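Local coordinates for protein type II restriction enzyme BsoBI (Geobacillus stearothermophilus, PDB 1DC1) that cleaves double-stranded DNA after the first C of the degenerate sequence 5'-CYCGRG-3', acting as a homodimeric and probably magnesium-dependent restriction endonuclease, at residues L137-L142 with L198-T203; N303-T308 with G314-W319. All coordinates share one frame; numbering follows the deposited sequence.

Both contacts set a helix against the mixed sheet of the PDDEXK nuclease core, and their centres lie about 14 Å apart. Interaction 1 joins helix 110-152 to the corner where the chain leaves the sheet for a small hairpin. It is only partly buried and reaches the neighbourhood of the predicted magnesium site. Interaction 2 packs helix 310-321 on 303-306, an edge strand of the sheet within this chain, and is largely buried, with Trp-319 partly exposed. Each has an amide over an aromatic face, but interaction 1 adds a weak direct amide-amide bond, whereas interaction 2 uses a bridging water and aliphatic packing. The two meet where Leu-142 CD1 lies 3.8 Å from Cys-317 SG, and Lys-141 NZ bonds Leu-307 O.

Interaction 1 of 2, residues L137-L142 with L198-T203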
loop_
_atom_site.group_PDB
_atom_site.type_symbol
_atom_site.label_atom_id
_atom_site.label_comp_id
_atom_site.label_asym_id
_atom_site.label_seq_id
_atom_site.Cartn_x
_atom_site.Cartn_y
_atom_site.Cartn_z
ATOM N N LEU D 137 -6.710 4.590 14.749
ATOM C CA LEU D 137 -6.662 5.884 15.398
ATOM C C LEU D 137 -7.487 6.918 14.654
ATOM O O LEU D 137 -8.093 7.785 15.297
ATOM C CB LEU D 137 -5.230 6.357 15.550
ATOM C CG LEU D 137 -4.469 5.510 16.582
ATOM C CD1 LEU D 137 -3.027 5.962 16.689
ATOM C CD2 LEU D 137 -5.160 5.600 17.926
ATOM N N ALA D 138 -7.524 6.834 13.316
ATOM C CA ALA D 138 -8.321 7.759 12.515
ATOM C C ALA D 138 -9.802 7.536 12.843
ATOM O O ALA D 138 -10.567 8.484 13.064
ATOM C CB ALA D 138 -8.101 7.523 11.058
ATOM N N GLN D 139 -10.223 6.278 12.869
ATOM C CA GLN D 139 -11.606 5.985 13.176
ATOM C C GLN D 139 -11.904 6.557 14.563
ATOM O O GLN D 139 -12.965 7.139 14.762
ATOM C CB GLN D 139 -11.873 4.460 13.167
ATOM C CG GLN D 139 -13.163 3.986 13.891
ATOM C CD GLN D 139 -13.396 2.453 13.852
ATOM O OE1 GLN D 139 -12.864 1.748 12.997
ATOM N NE2 GLN D 139 -14.201 1.943 14.801
ATOM N N GLN D 140 -10.996 6.380 15.530
ATOM C CA GLN D 140 -11.230 6.904 16.874
ATOM C C GLN D 140 -11.387 8.427 16.923
ATOM O O GLN D 140 -12.194 8.955 17.718
ATOM C CB GLN D 140 -10.117 6.473 17.819
ATOM C CG GLN D 140 -10.162 4.968 18.071
ATOM C CD GLN D 140 -8.934 4.500 18.808
ATOM O OE1 GLN D 140 -8.234 5.295 19.427
ATOM N NE2 GLN D 140 -8.668 3.208 18.754
ATOM N N LYS D 141 -10.624 9.119 16.074
ATOM C CA LYS D 141 -10.672 10.569 16.000
ATOM C C LYS D 141 -12.038 11.032 15.491
ATOM O O LYS D 141 -12.604 11.981 16.039
ATOM C CB LYS D 141 -9.592 11.064 15.058
ATOM C CG LYS D 141 -9.627 12.563 14.925
ATOM C CD LYS D 141 -8.332 13.030 14.356
ATOM C CE LYS D 141 -8.351 14.528 14.193
ATOM N NZ LYS D 141 -7.052 14.980 13.653
ATOM N N LEU D 142 -12.556 10.356 14.455
ATOM C CA LEU D 142 -13.844 10.730 13.927
ATOM C C LEU D 142 -14.941 10.452 14.966
ATOM O O LEU D 142 -15.852 11.250 15.141
ATOM C CB LEU D 142 -14.158 9.964 12.651
ATOM C CG LEU D 142 -15.466 10.460 12.007
ATOM C CD1 LEU D 142 -15.228 11.863 11.472
ATOM C CD2 LEU D 142 -15.944 9.531 10.885
ATOM N N LEU D 198 -24.730 4.805 13.346
ATOM C CA LEU D 198 -23.471 4.842 12.622
ATOM C C LEU D 198 -22.652 3.582 12.976
ATOM O O LEU D 198 -22.512 3.195 14.150
ATOM C CB LEU D 198 -22.680 6.106 12.988
ATOM C CG LEU D 198 -21.251 6.191 12.417
ATOM C CD1 LEU D 198 -21.290 7.039 11.190
ATOM C CD2 LEU D 198 -20.298 6.805 13.453
ATOM N N MET D 199 -22.131 2.917 11.954
ATOM C CA MET D 199 -21.308 1.739 12.180
ATOM C C MET D 199 -20.057 1.872 11.323
ATOM O O MET D 199 -20.110 2.439 10.251
ATOM C CB MET D 199 -22.027 0.473 11.726
ATOM C CG MET D 199 -23.290 0.142 12.488
ATOM S SD MET D 199 -23.026 -0.778 13.973
ATOM C CE MET D 199 -22.138 -2.272 13.467
ATOM N N TYR D 200 -18.951 1.329 11.799
ATOM C CA TYR D 200 -17.717 1.355 11.036
ATOM C C TYR D 200 -17.383 -0.021 10.435
ATOM O O TYR D 200 -17.696 -1.056 11.019
ATOM C CB TYR D 200 -16.579 1.786 11.948
ATOM C CG TYR D 200 -16.680 3.224 12.388
ATOM C CD1 TYR D 200 -16.310 4.254 11.520
ATOM C CD2 TYR D 200 -17.061 3.560 13.700
ATOM C CE1 TYR D 200 -16.290 5.577 11.934
ATOM C CE2 TYR D 200 -17.044 4.892 14.127
ATOM C CZ TYR D 200 -16.643 5.887 13.221
ATOM O OH TYR D 200 -16.504 7.206 13.603
ATOM N N ASN D 201 -16.775 -0.026 9.265
ATOM C CA ASN D 201 -16.319 -1.250 8.647
ATOM C C ASN D 201 -17.332 -2.378 8.557
ATOM O O ASN D 201 -17.159 -3.465 9.103
ATOM C CB ASN D 201 -15.050 -1.686 9.389
ATOM C CG ASN D 201 -14.030 -0.560 9.486
ATOM O OD1 ASN D 201 -13.637 0.057 8.476
ATOM N ND2 ASN D 201 -13.594 -0.287 10.697
ATOM N N ILE D 202 -18.361 -2.112 7.803
ATOM C CA ILE D 202 -19.471 -2.995 7.614
ATOM C C ILE D 202 -19.470 -3.515 6.191
ATOM O O ILE D 202 -19.198 -2.764 5.239
ATOM C CB ILE D 202 -20.778 -2.142 7.803
ATOM C CG1 ILE D 202 -20.972 -1.765 9.251
ATOM C CG2 ILE D 202 -21.991 -2.881 7.383
ATOM C CD1 ILE D 202 -20.275 -2.661 10.185
ATOM N N THR D 203 -19.815 -4.788 6.030
ATOM C CA THR D 203 -19.943 -5.347 4.689
ATOM C C THR D 203 -21.291 -4.859 4.172
ATOM O O THR D 203 -22.306 -5.062 4.828
ATOM C CB THR D 203 -19.981 -6.857 4.679
ATOM O OG1 THR D 203 -18.746 -7.358 5.197
ATOM C CG2 THR D 203 -20.187 -7.358 3.213
#
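One face of the Tyr-200 ring carries the Gln-139 side chain: CG sits 3.7 Å from the ring centroid, only 3° off the normal, a CH-pi contact over the middle of the ring. The amide then continues toward the CB end of the tyrosine, its plane turned 20° from the ring, so that it stacks over the inner half and NE2 comes to 3.5 Å from Tyr-200 CD2. Near the ring plane, at the hydroxyl end, Leu-142 brings in CD2, which is 3.6 Å from Tyr-200 OH and 4.1 Å from Tyr-200 CE1. Gln-139 can lie along the ring because CG is anti to the backbone N (chi1 162°) and the chain is extended beyond it. Its amide is held at both ends: NE2 is hydrogen-bonded to Ala-184 O, and OE1 accepts a weak, bent bond from Asn-201 ND2 (3.2 Å). The tyrosine hydroxyl is hydrogen-bonded to OG1 of Thr-143, the next residue of the same helix. With an alanine in place of Tyr-200, Gln-139 would probably lose the surface it rests on, Thr-143 its phenol partner, and a gap would open beside Leu-142. The Asn-201 side chain lies about 4 Å from that of Asp-212, a predicted magnesium ligand. Helix 110-152 thus packs where the chain turns a corner at Tyr-200 and Asn-201, leaving strand 194-199, which is flanked in the mixed sheet by 184-191 and 213-217; Asn-201 and Ile-202 form a G1 beta bulge opposite Val-211, in the hairpin of strands 202-204 and 209-211. Leu-142 and Tyr-200 both also pack on Ile-213.

Interaction 2 of 2, residues N303-T308 with G314-W319; sequences NSANLT and GSLCRW
Asn-303 ND2 donates to a water 2.9 Å away and at the same time lies over one face of the Trp-319 indole, 3.4 Å from Trp-319 CE3. The same water is hydrogen-bonded to Ser-315 OG at 3.3 Å, bridging strand to helix. The amide stands steeply on the indole, at 71° to its plane, with ND2 offset toward the rim, while Asn-303 CB makes a CH-pi contact with the six-membered ring at 4.2 Å from its centroid. At the other end of this amide, Asn-303 OD1 accepts from Ser-304 N (2.8 Å), which restrains its rotation. Leu-316 is modelled in two conformations; in one of them, so with less certainty, CD1 touches Ala-305 CB at 3.7 Å and also brushes Asn-303 CG. At the end of the strand, Asn-306 OD1 accepts from Thr-308 N, closing an Asx turn where the chain heads for helix 310-321, and also from Thr-308 OG1. Ser-304 points away from the helix, its OG hydrogen-bonded to Phe-279 O of the adjacent parallel strand. The contact is therefore mixed: Leu-316 packs on Ala-305, while the buried Asn-303 amide lies against the indole and finds polar company in the water and the backbone N-H of the next residue.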
loop_
_atom_site.group_PDB
_atom_site.type_symbol
_atom_site.label_atom_id
_atom_site.label_comp_id
_atom_site.label_asym_id
_atom_site.label_seq_id
_atom_site.Cartn_x
_atom_site.Cartn_y
_atom_site.Cartn_z
ATOM N N ASN D 303 -20.334 15.266 0.747
ATOM C CA ASN D 303 -19.541 16.081 1.658
ATOM C C ASN D 303 -18.132 15.507 1.783
ATOM O O ASN D 303 -17.865 14.351 1.412
ATOM C CB ASN D 303 -20.230 16.134 3.031
ATOM C CG ASN D 303 -19.979 17.424 3.762
ATOM O OD1 ASN D 303 -19.012 18.160 3.491
ATOM N ND2 ASN D 303 -20.839 17.704 4.719
ATOM N N SER D 304 -17.230 16.313 2.314
ATOM C CA SER D 304 -15.845 15.882 2.480
ATOM C C SER D 304 -15.184 16.737 3.534
ATOM O O SER D 304 -15.604 17.865 3.782
ATOM C CB SER D 304 -15.085 16.033 1.173
ATOM O OG SER D 304 -13.736 15.614 1.283
ATOM N N ALA D 305 -14.165 16.192 4.186
ATOM C CA ALA D 305 -13.447 16.966 5.173
ATOM C C ALA D 305 -11.990 16.487 5.253
ATOM O O ALA D 305 -11.703 15.320 4.998
ATOM C CB ALA D 305 -14.108 16.851 6.537
ATOM N N ASN D 306 -11.076 17.415 5.536
ATOM C CA ASN D 306 -9.703 17.044 5.744
ATOM C C ASN D 306 -9.659 16.746 7.262
ATOM O O ASN D 306 -9.921 17.637 8.103
ATOM C CB ASN D 306 -8.753 18.181 5.435
ATOM C CG ASN D 306 -7.339 17.777 5.637
ATOM O OD1 ASN D 306 -6.940 17.334 6.725
ATOM N ND2 ASN D 306 -6.557 17.890 4.586
ATOM N N LEU D 307 -9.345 15.487 7.596
ATOM C CA LEU D 307 -9.307 14.999 8.972
ATOM C C LEU D 307 -8.316 15.742 9.889
ATOM O O LEU D 307 -8.479 15.714 11.103
ATOM C CB LEU D 307 -9.062 13.464 8.984
ATOM C CG LEU D 307 -9.150 12.675 10.322
ATOM C CD1 LEU D 307 -10.597 12.564 10.825
ATOM C CD2 LEU D 307 -8.569 11.263 10.140
ATOM N N THR D 308 -7.311 16.419 9.345
ATOM C CA THR D 308 -6.372 17.142 10.216
ATOM C C THR D 308 -6.869 18.561 10.550
ATOM O O THR D 308 -6.224 19.282 11.317
ATOM C CB THR D 308 -4.963 17.260 9.581
ATOM O OG1 THR D 308 -5.009 18.173 8.494
ATOM C CG2 THR D 308 -4.477 15.884 9.082
ATOM N N GLY D 314 -15.497 19.018 12.511
ATOM C CA GLY D 314 -16.633 19.393 13.347
ATOM C C GLY D 314 -17.888 19.712 12.562
ATOM O O GLY D 314 -18.977 19.256 12.897
ATOM N N SER D 315 -17.723 20.507 11.508
ATOM C CA SER D 315 -18.821 20.896 10.646
ATOM C C SER D 315 -19.410 19.634 10.009
ATOM O O SER D 315 -20.616 19.472 9.973
ATOM C CB SER D 315 -18.263 21.877 9.577
ATOM O OG SER D 315 -19.155 22.070 8.497
ATOM N N LEU D 316 -18.555 18.726 9.533
ATOM C CA LEU D 316 -19.053 17.521 8.869
ATOM C C LEU D 316 -19.827 16.644 9.857
ATOM O O LEU D 316 -20.871 16.099 9.513
ATOM C CB LEU D 316 -17.866 16.760 8.253
ATOM C CG LEU D 316 -18.254 15.541 7.412
ATOM C CD1 LEU D 316 -17.555 15.579 6.070
ATOM C CD2 LEU D 316 -17.873 14.288 8.165
ATOM N N CYS D 317 -19.298 16.520 11.081
ATOM C CA CYS D 317 -19.924 15.711 12.142
ATOM C C CYS D 317 -21.273 16.279 12.604
ATOM O O CYS D 317 -22.220 15.547 12.844
ATOM C CB CYS D 317 -18.969 15.590 13.340
ATOM S SG CYS D 317 -17.663 14.416 12.990
ATOM N N ARG D 318 -21.362 17.592 12.734
ATOM C CA ARG D 318 -22.623 18.209 13.119
ATOM C C ARG D 318 -23.643 17.944 12.001
ATOM O O ARG D 318 -24.797 17.622 12.264
ATOM C CB ARG D 318 -22.367 19.691 13.376
ATOM C CG ARG D 318 -23.578 20.556 13.374
ATOM C CD ARG D 318 -23.257 21.932 13.959
ATOM N NE ARG D 318 -24.450 22.512 14.584
ATOM C CZ ARG D 318 -24.969 23.706 14.296
ATOM N NH1 ARG D 318 -24.406 24.490 13.375
ATOM N NH2 ARG D 318 -26.052 24.120 14.951
ATOM N N TRP D 319 -23.197 18.035 10.754
ATOM C CA TRP D 319 -24.054 17.753 9.634
ATOM C C TRP D 319 -24.505 16.271 9.664
ATOM O O TRP D 319 -25.690 15.976 9.424
ATOM C CB TRP D 319 -23.293 18.048 8.348
ATOM C CG TRP D 319 -23.981 17.510 7.115
ATOM C CD1 TRP D 319 -25.089 18.024 6.495
ATOM C CD2 TRP D 319 -23.606 16.356 6.364
ATOM N NE1 TRP D 319 -25.424 17.269 5.411
ATOM C CE2 TRP D 319 -24.530 16.236 5.298
ATOM C CE3 TRP D 319 -22.577 15.406 6.486
ATOM C CZ2 TRP D 319 -24.458 15.209 4.359
ATOM C CZ3 TRP D 319 -22.506 14.382 5.549
ATOM C CH2 TRP D 319 -23.438 14.292 4.501
HETATM O O HOH W 1 -20.760 19.923 6.623
#